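Local coordinates for malyl-CoA lyase/beta-methylmalyl-CoA lyase (PDB 5UGR), which belongs to the HpcH/HpaI aldolase/citrate lyase family of TIM-barrel enzymes and holds a magnesium ion, at residues 146-151 against 214-219; 161-166 against 207-212; 244-249 against 265-270; 282-287 against 296-301. All blocks are in the same frame, centred on the assembly; numbering follows the deposited sequence.

Contact 1: residues 146-151 against 214-219; sequences ANVEAI and LVACRA
The short helix 148-151 comes up against helix 207-220 at one point, with the CA atoms of E149 and A216 4.9 Å apart. A216 points its methyl at the other helix and makes nearly all of the contact from its side. Its CB lies 4.0 Å from V148 CG2. The same methyl sits 3.9 Å from the backbone oxygen V148 O and 4.1 Å from E149 CA. V148 reaches it with the branch that is anti to the backbone N; its CG1 occupies the position between N and the carbonyl carbon (chi1 65°). The short side chain of A216 is consistent with the close approach of the two backbones.

Both helices belong to the outer layer of a TIM barrel. V148 also packs on I139 of strand 134-139 and on M161 of strand 158-163, so it sits between the barrel wall and helix 207-220. E149 adds only aliphatic surface here, its CG standing 4.4 Å from A216 CB. Its carboxylate turns elsewhere, in one of two conformers to a salt bridge from OE1 to R212 one turn earlier on helix 207-220. Next door, V215 packs on Y168 of a neighbouring subunit.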
loop_
_atom_site.group_PDB
_atom_site.type_symbol
_atom_site.label_atom_id
_atom_site.label_comp_id
_atom_site.label_asym_id
_atom_site.label_seq_id
_atom_site.Cartn_x
_atom_site.Cartn_y
_atom_site.Cartn_z
ATOM N N ALA A 146 -14.770 7.370 2.063
ATOM C CA ALA A 146 -13.520 7.289 1.282
ATOM C C ALA A 146 -12.609 6.105 1.639
ATOM O O ALA A 146 -11.742 5.714 0.849
ATOM C CB ALA A 146 -12.760 8.582 1.453
ATOM N N ASN A 147 -12.840 5.493 2.829
ATOM C CA ASN A 147 -12.065 4.403 3.342
ATOM C C ASN A 147 -12.911 3.152 3.595
ATOM O O ASN A 147 -12.462 2.231 4.285
ATOM C CB ASN A 147 -11.318 4.834 4.611
ATOM C CG ASN A 147 -10.272 5.868 4.300
ATOM O OD1 ASN A 147 -9.253 5.539 3.698
ATOM N ND2 ASN A 147 -10.503 7.069 4.673
ATOM N N VAL A 148 -14.109 3.081 2.989
ATOM C CA VAL A 148 -15.058 2.056 3.419
ATOM C C VAL A 148 -14.596 0.639 3.135
ATOM O O VAL A 148 -14.853 -0.275 3.933
ATOM C CB VAL A 148 -16.462 2.341 2.840
ATOM C CG1 VAL A 148 -16.538 2.254 1.330
ATOM C CG2 VAL A 148 -17.537 1.518 3.537
ATOM N N GLU A 149 -13.887 0.432 2.022
ATOM C CA GLU A 149 -13.433 -0.893 1.678
ATOM C C GLU A 149 -12.399 -1.399 2.672
ATOM O O GLU A 149 -12.421 -2.564 3.079
ATOM C CB GLU A 149 -12.859 -0.916 0.259
ATOM C CG GLU A 149 -13.846 -0.510 -0.819
ATOM C CD GLU A 149 -13.970 0.991 -1.078
ATOM O OE1 GLU A 149 -13.235 1.920 -0.452
ATOM O OE2 GLU A 149 -14.868 1.227 -1.958
ATOM N N ALA A 150 -11.475 -0.521 3.073
ATOM C CA ALA A 150 -10.515 -0.845 4.108
ATOM C C ALA A 150 -11.135 -1.059 5.474
ATOM O O ALA A 150 -10.733 -1.984 6.226
ATOM C CB ALA A 150 -9.405 0.241 4.178
ATOM N N ILE A 151 -12.128 -0.259 5.789
ATOM C CA ILE A 151 -12.822 -0.460 7.085
ATOM C C ILE A 151 -13.476 -1.829 7.129
ATOM O O ILE A 151 -13.545 -2.468 8.176
ATOM C CB ILE A 151 -13.840 0.695 7.322
ATOM C CG1 ILE A 151 -13.094 2.032 7.551
ATOM C CG2 ILE A 151 -14.773 0.388 8.481
ATOM C CD1 ILE A 151 -13.960 3.265 7.368
ATOM N N LEU A 214 -22.519 -0.872 0.112
ATOM C CA LEU A 214 -23.007 -2.217 -0.210
ATOM C C LEU A 214 -21.896 -3.116 -0.749
ATOM O O LEU A 214 -21.735 -4.266 -0.319
ATOM C CB LEU A 214 -24.137 -2.127 -1.212
ATOM C CG LEU A 214 -24.643 -3.461 -1.815
ATOM C CD1 LEU A 214 -25.625 -4.095 -0.904
ATOM C CD2 LEU A 214 -25.145 -3.271 -3.195
ATOM N N VAL A 215 -21.148 -2.613 -1.729
ATOM C CA VAL A 215 -20.079 -3.401 -2.344
ATOM C C VAL A 215 -19.030 -3.774 -1.282
ATOM O O VAL A 215 -18.582 -4.950 -1.223
ATOM C CB VAL A 215 -19.486 -2.694 -3.578
ATOM C CG1 VAL A 215 -18.127 -3.332 -3.987
ATOM C CG2 VAL A 215 -20.498 -2.707 -4.699
ATOM N N ALA A 216 -18.674 -2.839 -0.410
ATOM C CA ALA A 216 -17.699 -3.160 0.623
ATOM C C ALA A 216 -18.243 -4.284 1.511
ATOM O O ALA A 216 -17.518 -5.212 1.908
ATOM C CB ALA A 216 -17.385 -1.919 1.448
ATOM N N CYS A 217 -19.484 -4.138 1.952
ATOM C CA CYS A 217 -20.091 -5.173 2.798
ATOM C C CYS A 217 -20.160 -6.528 2.148
ATOM O O CYS A 217 -19.788 -7.551 2.744
ATOM C CB CYS A 217 -21.526 -4.739 3.188
ATOM S SG CYS A 217 -21.573 -3.414 4.435
ATOM N N ARG A 218 -20.648 -6.548 0.923
ATOM C CA ARG A 218 -20.887 -7.830 0.224
ATOM C C ARG A 218 -19.577 -8.490 -0.216
ATOM O O ARG A 218 -19.510 -9.715 -0.340
ATOM C CB ARG A 218 -21.894 -7.654 -0.923
ATOM C CG ARG A 218 -23.276 -7.310 -0.431
ATOM C CD ARG A 218 -23.919 -8.487 0.243
ATOM N NE ARG A 218 -25.331 -8.254 0.572
ATOM C CZ ARG A 218 -25.957 -8.806 1.621
ATOM N NH1 ARG A 218 -25.301 -9.554 2.485
ATOM N NH2 ARG A 218 -27.223 -8.549 1.832
ATOM N N ALA A 219 -18.520 -7.682 -0.454
ATOM C CA ALA A 219 -17.220 -8.233 -0.767
ATOM C C ALA A 219 -16.645 -8.957 0.443
ATOM O O ALA A 219 -16.040 -10.010 0.279
ATOM C CB ALA A 219 -16.270 -7.143 -1.177
#

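Contact 2: residues 161-166 against 207-212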
loop_
_atom_site.group_PDB
_atom_site.type_symbol
_atom_site.label_atom_id
_atom_site.label_comp_id
_atom_site.label_asym_id
_atom_site.label_seq_id
_atom_site.Cartn_x
_atom_site.Cartn_y
_atom_site.Cartn_z
ATOM N N MET A 161 -22.394 -2.782 8.524
ATOM C CA MET A 161 -22.177 -1.342 8.376
ATOM C C MET A 161 -23.540 -0.690 8.179
ATOM O O MET A 161 -24.362 -1.211 7.399
ATOM C CB MET A 161 -21.278 -0.999 7.168
ATOM C CG MET A 161 -20.054 -1.872 6.973
ATOM S SD MET A 161 -18.978 -1.378 5.582
ATOM C CE MET A 161 -17.587 -1.020 6.619
ATOM N N SER A 162 -23.743 0.442 8.887
ATOM C CA SER A 162 -24.927 1.247 8.676
ATOM C C SER A 162 -24.560 2.537 7.943
ATOM O O SER A 162 -23.567 3.164 8.303
ATOM C CB SER A 162 -25.587 1.637 9.994
ATOM O OG SER A 162 -26.316 0.558 10.597
ATOM N N PHE A 163 -25.403 2.910 6.945
ATOM C CA PHE A 163 -25.262 4.168 6.225
ATOM C C PHE A 163 -25.983 5.251 6.983
ATOM O O PHE A 163 -27.213 5.340 6.961
ATOM C CB PHE A 163 -25.739 4.017 4.815
ATOM C CG PHE A 163 -25.770 5.287 4.057
ATOM C CD1 PHE A 163 -24.647 6.085 4.013
ATOM C CD2 PHE A 163 -26.966 5.748 3.469
ATOM C CE1 PHE A 163 -24.697 7.313 3.340
ATOM C CE2 PHE A 163 -26.994 6.957 2.773
ATOM C CZ PHE A 163 -25.883 7.736 2.742
ATOM N N GLY A 164 -25.199 6.122 7.643
ATOM C CA GLY A 164 -25.763 7.231 8.418
ATOM C C GLY A 164 -26.065 8.411 7.538
ATOM O O GLY A 164 -25.277 9.370 7.457
ATOM N N VAL A 165 -27.207 8.365 6.871
ATOM C CA VAL A 165 -27.522 9.320 5.801
ATOM C C VAL A 165 -27.502 10.783 6.226
ATOM O O VAL A 165 -27.046 11.633 5.461
ATOM C CB VAL A 165 -28.828 8.916 5.061
ATOM C CG1 VAL A 165 -30.029 9.007 5.997
ATOM C CG2 VAL A 165 -29.018 9.775 3.803
ATOM N N ALA A 166 -28.033 11.098 7.400
ATOM C CA ALA A 166 -28.108 12.524 7.771
ATOM C C ALA A 166 -26.752 13.109 8.119
ATOM O O ALA A 166 -26.365 14.244 7.697
ATOM C CB ALA A 166 -29.090 12.722 8.923
ATOM N N LEU A 207 -27.457 7.221 -4.001
ATOM C CA LEU A 207 -27.097 6.053 -4.825
ATOM C C LEU A 207 -25.626 5.736 -4.686
ATOM O O LEU A 207 -25.238 4.577 -4.447
ATOM C CB LEU A 207 -27.478 6.312 -6.291
ATOM C CG LEU A 207 -27.253 5.166 -7.266
ATOM C CD1 LEU A 207 -28.218 5.301 -8.442
ATOM C CD2 LEU A 207 -25.814 5.053 -7.745
ATOM N N PHE A 208 -24.765 6.746 -4.845
ATOM C CA PHE A 208 -23.343 6.473 -4.768
ATOM C C PHE A 208 -22.906 5.897 -3.427
ATOM O O PHE A 208 -22.246 4.851 -3.334
ATOM C CB PHE A 208 -22.543 7.732 -5.148
ATOM C CG PHE A 208 -21.037 7.494 -5.122
ATOM C CD1 PHE A 208 -20.284 7.657 -3.941
ATOM C CD2 PHE A 208 -20.394 7.053 -6.244
ATOM C CE1 PHE A 208 -18.935 7.443 -3.927
ATOM C CE2 PHE A 208 -19.032 6.813 -6.223
ATOM C CZ PHE A 208 -18.291 7.018 -5.076
ATOM N N ALA A 209 -23.324 6.581 -2.375
ATOM C CA ALA A 209 -23.004 6.172 -1.025
ATOM C C ALA A 209 -23.493 4.772 -0.695
ATOM O O ALA A 209 -22.752 3.927 -0.166
ATOM C CB ALA A 209 -23.575 7.170 -0.029
ATOM N N GLN A 210 -24.773 4.532 -1.001
ATOM C CA GLN A 210 -25.360 3.211 -0.699
ATOM C C GLN A 210 -24.697 2.071 -1.461
ATOM O O GLN A 210 -24.400 1.036 -0.905
ATOM C CB GLN A 210 -26.868 3.231 -0.979
ATOM C CG GLN A 210 -27.636 4.025 0.101
ATOM C CD GLN A 210 -29.125 4.035 -0.163
ATOM O OE1 GLN A 210 -29.567 4.054 -1.298
ATOM N NE2 GLN A 210 -29.910 4.024 0.889
ATOM N N ASN A 211 -24.433 2.296 -2.752
ATOM C CA ASN A 211 -23.823 1.264 -3.554
ATOM C C ASN A 211 -22.387 1.027 -3.108
ATOM O O ASN A 211 -21.926 -0.109 -3.063
ATOM C CB ASN A 211 -23.858 1.575 -5.040
ATOM C CG ASN A 211 -25.209 1.214 -5.717
ATOM O OD1 ASN A 211 -25.382 0.112 -6.257
ATOM N ND2 ASN A 211 -26.156 2.133 -5.669
ATOM N N ARG A 212 -21.629 2.082 -2.835
ATOM C CA ARG A 212 -20.235 1.849 -2.415
ATOM C C ARG A 212 -20.170 1.105 -1.115
ATOM O O ARG A 212 -19.356 0.175 -0.981
ATOM C CB ARG A 212 -19.445 3.145 -2.350
ATOM C CG ARG A 212 -17.942 2.882 -2.178
ATOM C CD ARG A 212 -17.158 4.184 -2.287
ATOM N NE ARG A 212 -15.780 3.936 -1.911
ATOM C CZ ARG A 212 -14.861 4.861 -1.807
ATOM N NH1 ARG A 212 -15.159 6.155 -2.040
ATOM N NH2 ARG A 212 -13.671 4.498 -1.347
#
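The ring of F163 carries this contact, and it meets helix 207-220 obliquely. A209 and Q210 both come to one side of the ring plane. The methyl of A209 lies 3.6 Å from F163 CE1 and 3.7 Å from F163 CZ. The CG of Q210 rests 3.8 Å from F163 CD2, with F163 CE2 slightly farther. The opposite face has V165 CA of the ring's own segment 3.8 Å above its plane, offset toward the rim. Y168 adds an edge-to-face ring contact, and W206 and M213 also touch the F163 side chain.

F163 is the last residue of strand 158-163, one of the eight parallel strands of the TIM barrel. Its CG is anti to the backbone N (chi1 174°), and the ring extends toward the helix that packs outside the wall. The chain then bends in an inverse gamma turn centred on G164, which is also the N-cap residue of helix 165-172. The F163 side chain is about 11 Å from a bound magnesium ion.

Q210 crosses F163 at about a right angle, with ring and amide planes 62° apart. It touches the ring through its CG; beyond that the chain runs on extended, and NE2 hydrogen-bonds to D226. Within the helix, L207 O accepts two bonds from N211, one from N and one from ND2, which arrive from opposite faces of the carbonyl plane. The ND2 bond is 2.9 Å from N211 ND2 to L207 O, with an angle of 167° at the hydrogen.

Contact 3: residues 244-249 against 265-270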
loop_
_atom_site.group_PDB
_atom_site.type_symbol
_atom_site.label_atom_id
_atom_site.label_comp_id
_atom_site.label_asym_id
_atom_site.label_seq_id
_atom_site.Cartn_x
_atom_site.Cartn_y
_atom_site.Cartn_z
ATOM N N ARG A 244 -36.143 0.472 -2.150
ATOM C CA ARG A 244 -35.085 0.854 -3.082
ATOM C C ARG A 244 -33.728 0.267 -2.624
ATOM O O ARG A 244 -33.027 -0.412 -3.399
ATOM C CB ARG A 244 -35.004 2.377 -3.252
ATOM C CG ARG A 244 -33.859 2.807 -4.110
ATOM C CD ARG A 244 -33.817 4.287 -4.491
ATOM N NE ARG A 244 -33.622 5.176 -3.362
ATOM C CZ ARG A 244 -34.576 5.848 -2.721
ATOM N NH1 ARG A 244 -35.859 5.797 -3.081
ATOM N NH2 ARG A 244 -34.234 6.634 -1.723
ATOM N N CYS A 245 -33.365 0.430 -1.345
ATOM C CA CYS A 245 -32.101 -0.157 -0.926
ATOM C C CYS A 245 -32.188 -1.668 -0.835
ATOM O O CYS A 245 -31.194 -2.348 -1.083
ATOM C CB CYS A 245 -31.588 0.480 0.326
ATOM S SG CYS A 245 -32.415 0.121 1.842
ATOM N N ALA A 246 -33.344 -2.211 -0.485
ATOM C CA ALA A 246 -33.488 -3.687 -0.494
ATOM C C ALA A 246 -33.229 -4.240 -1.882
ATOM O O ALA A 246 -32.642 -5.340 -2.021
ATOM C CB ALA A 246 -34.868 -4.077 -0.010
ATOM N N ALA A 247 -33.682 -3.521 -2.921
ATOM C CA ALA A 247 -33.483 -3.984 -4.297
ATOM C C ALA A 247 -32.009 -4.124 -4.634
ATOM O O ALA A 247 -31.637 -4.990 -5.415
ATOM C CB ALA A 247 -34.173 -3.076 -5.282
ATOM N N LEU A 248 -31.191 -3.250 -4.075
ATOM C CA LEU A 248 -29.720 -3.347 -4.249
ATOM C C LEU A 248 -29.069 -4.516 -3.544
ATOM O O LEU A 248 -27.932 -4.907 -3.855
ATOM C CB LEU A 248 -29.034 -2.147 -3.702
ATOM C CG LEU A 248 -29.238 -0.850 -4.315
ATOM C CD1 LEU A 248 -28.498 0.243 -3.513
ATOM C CD2 LEU A 248 -28.771 -0.861 -5.795
ATOM N N GLY A 249 -29.720 -4.988 -2.476
ATOM C CA GLY A 249 -29.109 -5.996 -1.615
ATOM C C GLY A 249 -28.951 -5.613 -0.160
ATOM O O GLY A 249 -28.305 -6.367 0.587
ATOM N N ASN A 265 -39.527 -4.488 8.896
ATOM C CA ASN A 265 -39.651 -5.931 8.935
ATOM C C ASN A 265 -40.297 -6.522 7.710
ATOM O O ASN A 265 -39.896 -7.608 7.233
ATOM C CB ASN A 265 -40.374 -6.367 10.187
ATOM C CG ASN A 265 -39.484 -6.264 11.454
ATOM O OD1 ASN A 265 -38.268 -6.159 11.385
ATOM N ND2 ASN A 265 -40.114 -6.279 12.618
ATOM N N GLU A 266 -41.328 -5.850 7.205
ATOM C CA GLU A 266 -42.030 -6.381 6.032
ATOM C C GLU A 266 -41.139 -6.323 4.778
ATOM O O GLU A 266 -41.060 -7.285 4.018
ATOM C CB GLU A 266 -43.305 -5.572 5.763
ATOM C CG GLU A 266 -44.040 -6.049 4.499
ATOM C CD GLU A 266 -45.548 -5.748 4.512
ATOM O OE1 GLU A 266 -45.927 -4.564 4.701
ATOM O OE2 GLU A 266 -46.350 -6.710 4.325
ATOM N N VAL A 267 -40.461 -5.178 4.561
ATOM C CA VAL A 267 -39.706 -5.005 3.329
ATOM C C VAL A 267 -38.525 -5.969 3.268
ATOM O O VAL A 267 -38.281 -6.556 2.196
ATOM C CB VAL A 267 -39.204 -3.555 3.211
ATOM C CG1 VAL A 267 -38.124 -3.423 2.151
ATOM C CG2 VAL A 267 -40.370 -2.643 2.894
ATOM N N PHE A 268 -37.813 -6.162 4.395
ATOM C CA PHE A 268 -36.560 -6.902 4.389
ATOM C C PHE A 268 -36.700 -8.394 4.734
ATOM O O PHE A 268 -35.695 -9.106 4.849
ATOM C CB PHE A 268 -35.531 -6.223 5.306
ATOM C CG PHE A 268 -35.115 -4.854 4.827
ATOM C CD1 PHE A 268 -34.188 -4.725 3.810
ATOM C CD2 PHE A 268 -35.681 -3.723 5.329
ATOM C CE1 PHE A 268 -33.811 -3.472 3.363
ATOM C CE2 PHE A 268 -35.311 -2.473 4.887
ATOM C CZ PHE A 268 -34.397 -2.335 3.868
ATOM N N THR A 269 -37.938 -8.868 4.895
ATOM C CA THR A 269 -38.178 -10.309 4.908
ATOM C C THR A 269 -37.729 -10.878 3.535
ATOM O O THR A 269 -38.158 -10.393 2.510
ATOM C CB THR A 269 -39.642 -10.537 5.198
ATOM O OG1 THR A 269 -39.894 -10.135 6.553
ATOM C CG2 THR A 269 -39.997 -12.033 5.077
ATOM N N PRO A 270 -36.901 -11.939 3.517
ATOM C CA PRO A 270 -36.541 -12.516 2.197
ATOM C C PRO A 270 -37.741 -13.151 1.499
ATOM O O PRO A 270 -38.671 -13.600 2.178
ATOM C CB PRO A 270 -35.477 -13.568 2.535
ATOM C CG PRO A 270 -35.612 -13.821 3.993
ATOM C CD PRO A 270 -36.207 -12.601 4.621
#
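The A246 methyl is the bump of this contact, and V267 and F268 form the hollow that takes it. A246 CB lies 3.6 Å from F268 CE1 and 3.9 Å from F268 CD1, so it bears on one side of the ring, obliquely. From V267 the CG1 branch closes in to 4.0 Å from A246 CB. That same CG1 stands 3.9 Å above the F268 ring plane, over its centre, so the two neighbours on helix 259-268 form one surface.

C245 fills the next position along the rim. Its SG lies 3.8 Å from F268 CZ and 5.1 Å from the centroid of the F268 ring. It is 88° off the ring normal, a cysteine sulfur-aromatic contact made at the edge. The thiol sits between the backbone N and the carbonyl carbon (chi1 72°), which brings it to the CZ corner, in the ring plane.

The two helices are successive in the chain, joined through strand 252-255, the last of the TIM barrel. Both approach their ends here. Helix 235-248 closes with a Schellman motif at G249, whose N bonds to A246 O at 3.0 Å. V267 O accepts a hydrogen bond from R175 of a neighbouring subunit, and A246 packs on the same arginine. Between the segments themselves the contact is apolar apart from the sulfur. Cohesion rests on the fit of methyl, valine branch and ring, with the C245 sulfur at the ring edge.

Contact 4: residues 282-287 against 296-301; sequences LEAMEE and VSLDGR
Apolar packing centres on A284 and V296, at the point where helix 282-287 meets the short strand 296-298. The two axes approach to 7.2 Å, with their directions 132° apart. A284 turns its methyl to the strand, and its CB lies 3.8 Å from V296 CG1. A284 CB also lies 3.4 Å from S297 O, so the methyl sits against the strand backbone. V296 spreads its two branches over the helix. CG1, anti to the backbone N (chi1 175°), takes A284. CG2 faces M285, with M285 CG at 4.1 Å. Beyond the valine the M285 side chain packs on I308 and E312 of helix 305-322. L298 is more marginal, its CB 4.4 Å from A284 CB.

Polar contact runs through two waters. Water 1 gives a hydrogen to A284 O at 2.8 Å and accepts one from S297 N at 3.0 Å. Water 2 donates to both E287 OE1 and S297 O, so it joins a helix side chain to the strand backbone. E287 reaches it with a fully extended chain.

Within the strand segment, a type I' beta turn from L298 to R301 makes a tight hairpin with strand 301-303. D299 in this turn forms a salt bridge back to R280 of helix 272-291. R301, at the far end, forms salt bridges with D45 and D167 of a neighbouring subunit, both magnesium ligands in this protein. The helix and the hairpin are thus joined by a small apolar patch beside a hydrated border, where two waters bridge A284 O to S297 N and the E287 carboxylate to S297 O.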
loop_
_atom_site.group_PDB
_atom_site.type_symbol
_atom_site.label_atom_id
_atom_site.label_comp_id
_atom_site.label_asym_id
_atom_site.label_seq_id
_atom_site.Cartn_x
_atom_site.Cartn_y
_atom_site.Cartn_z
ATOM N N LEU A 282 -28.607 -26.177 -0.143
ATOM C CA LEU A 282 -28.158 -26.987 1.000
ATOM C C LEU A 282 -28.473 -28.475 0.733
ATOM O O LEU A 282 -27.652 -29.327 1.061
ATOM C CB LEU A 282 -28.776 -26.491 2.331
ATOM C CG LEU A 282 -28.487 -25.042 2.761
ATOM C CD1 LEU A 282 -28.769 -24.884 4.245
ATOM C CD2 LEU A 282 -27.110 -24.553 2.379
ATOM N N GLU A 283 -29.632 -28.761 0.139
ATOM C CA GLU A 283 -29.912 -30.176 -0.152
ATOM C C GLU A 283 -28.996 -30.658 -1.293
ATOM O O GLU A 283 -28.517 -31.779 -1.224
ATOM C CB GLU A 283 -31.400 -30.439 -0.374
ATOM C CG GLU A 283 -32.256 -30.403 0.899
ATOM C CD GLU A 283 -32.042 -31.585 1.792
ATOM O OE1 GLU A 283 -32.423 -32.686 1.396
ATOM O OE2 GLU A 283 -31.490 -31.419 2.887
ATOM N N ALA A 284 -28.644 -29.805 -2.249
ATOM C CA ALA A 284 -27.682 -30.194 -3.288
ATOM C C ALA A 284 -26.300 -30.481 -2.723
ATOM O O ALA A 284 -25.563 -31.361 -3.215
ATOM C CB ALA A 284 -27.586 -29.098 -4.350
ATOM N N MET A 285 -25.925 -29.747 -1.673
ATOM C CA MET A 285 -24.667 -30.035 -0.963
ATOM C C MET A 285 -24.716 -31.416 -0.339
ATOM O O MET A 285 -23.742 -32.174 -0.406
ATOM C CB MET A 285 -24.420 -29.034 0.162
ATOM C CG MET A 285 -24.174 -27.641 -0.328
ATOM S SD MET A 285 -24.453 -26.427 0.955
ATOM C CE MET A 285 -23.337 -26.965 2.246
ATOM N N GLU A 286 -25.830 -31.723 0.331
ATOM C CA GLU A 286 -25.993 -33.045 0.936
ATOM C C GLU A 286 -25.936 -34.145 -0.137
ATOM O O GLU A 286 -25.305 -35.181 0.043
ATOM C CB GLU A 286 -27.330 -33.068 1.683
ATOM C CG GLU A 286 -27.329 -34.060 2.791
ATOM C CD GLU A 286 -28.593 -34.000 3.655
ATOM O OE1 GLU A 286 -28.712 -33.107 4.518
ATOM O OE2 GLU A 286 -29.443 -34.837 3.433
ATOM N N GLU A 287 -26.566 -33.891 -1.268
ATOM C CA GLU A 287 -26.537 -34.816 -2.418
ATOM C C GLU A 287 -25.143 -35.096 -2.902
ATOM O O GLU A 287 -24.778 -36.275 -3.185
ATOM C CB GLU A 287 -27.436 -34.340 -3.560
ATOM C CG GLU A 287 -27.392 -35.187 -4.858
ATOM C CD GLU A 287 -28.317 -34.636 -5.971
ATOM O OE1 GLU A 287 -28.908 -33.593 -5.739
ATOM O OE2 GLU A 287 -28.434 -35.188 -7.099
ATOM N N VAL A 296 -20.842 -29.421 -6.125
ATOM C CA VAL A 296 -22.266 -29.306 -5.889
ATOM C C VAL A 296 -22.933 -28.780 -7.170
ATOM O O VAL A 296 -22.469 -27.822 -7.784
ATOM C CB VAL A 296 -22.485 -28.357 -4.710
ATOM C CG1 VAL A 296 -23.964 -28.083 -4.482
ATOM C CG2 VAL A 296 -21.788 -28.867 -3.455
ATOM N N SER A 297 -24.035 -29.405 -7.569
ATOM C CA SER A 297 -24.773 -29.070 -8.763
ATOM C C SER A 297 -26.250 -28.835 -8.369
ATOM O O SER A 297 -26.831 -29.616 -7.579
ATOM C CB SER A 297 -24.728 -30.349 -9.680
ATOM O OG SER A 297 -25.263 -30.054 -10.860
ATOM N N LEU A 298 -26.864 -27.819 -8.913
ATOM C CA LEU A 298 -28.294 -27.566 -8.793
ATOM C C LEU A 298 -28.832 -27.142 -10.135
ATOM O O LEU A 298 -28.360 -26.193 -10.730
ATOM C CB LEU A 298 -28.553 -26.454 -7.788
ATOM C CG LEU A 298 -30.034 -26.113 -7.538
ATOM C CD1 LEU A 298 -30.749 -27.289 -6.916
ATOM C CD2 LEU A 298 -30.169 -24.933 -6.624
ATOM N N ASP A 299 -29.844 -27.860 -10.631
ATOM C CA ASP A 299 -30.477 -27.556 -11.909
ATOM C C ASP A 299 -29.436 -27.396 -13.018
ATOM O O ASP A 299 -29.537 -26.538 -13.878
ATOM C CB ASP A 299 -31.390 -26.340 -11.794
ATOM C CG ASP A 299 -32.447 -26.485 -10.714
ATOM O OD1 ASP A 299 -32.922 -27.595 -10.444
ATOM O OD2 ASP A 299 -32.781 -25.479 -10.085
ATOM N N GLY A 300 -28.421 -28.247 -12.994
ATOM C CA GLY A 300 -27.420 -28.255 -14.065
ATOM C C GLY A 300 -26.315 -27.199 -13.976
ATOM O O GLY A 300 -25.562 -27.007 -14.938
ATOM N N ARG A 301 -26.221 -26.536 -12.822
ATOM C CA ARG A 301 -25.248 -25.492 -12.608
ATOM C C ARG A 301 -24.393 -25.823 -11.391
ATOM O O ARG A 301 -24.888 -26.168 -10.329
ATOM C CB ARG A 301 -25.925 -24.146 -12.379
ATOM C CG ARG A 301 -24.930 -23.029 -12.402
ATOM C CD ARG A 301 -25.634 -21.696 -12.453
ATOM N NE ARG A 301 -24.604 -20.655 -12.407
ATOM C CZ ARG A 301 -24.845 -19.384 -12.198
ATOM N NH1 ARG A 301 -26.115 -18.954 -12.028
ATOM N NH2 ARG A 301 -23.827 -18.544 -12.123
HETATM O O HOH W 1 -25.129 -31.751 -5.960
HETATM O O HOH W 2 -28.888 -31.204 -7.271
#

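Contacts 1 and 2 share helix 207-220 and have centres 11 Å apart. M161 of contact 2 joins them by packing on I151 and C217 of contact 1. Contact 3 adjoins both: R218 NH2 lies 2.7 Å from G249 O, a probable hydrogen bond, and L248 packs beside Q210 and N211. Together the three lie around the outside of the barrel. Contact 2 lies at the C-terminal end of strand 158-163, the F163 side chain about 11 Å from a magnesium ion. Contact 4 stands apart, its centre 27 Å from that of contact 3 and 35 Å from that of contact 2. It is tied to a metal site through another subunit.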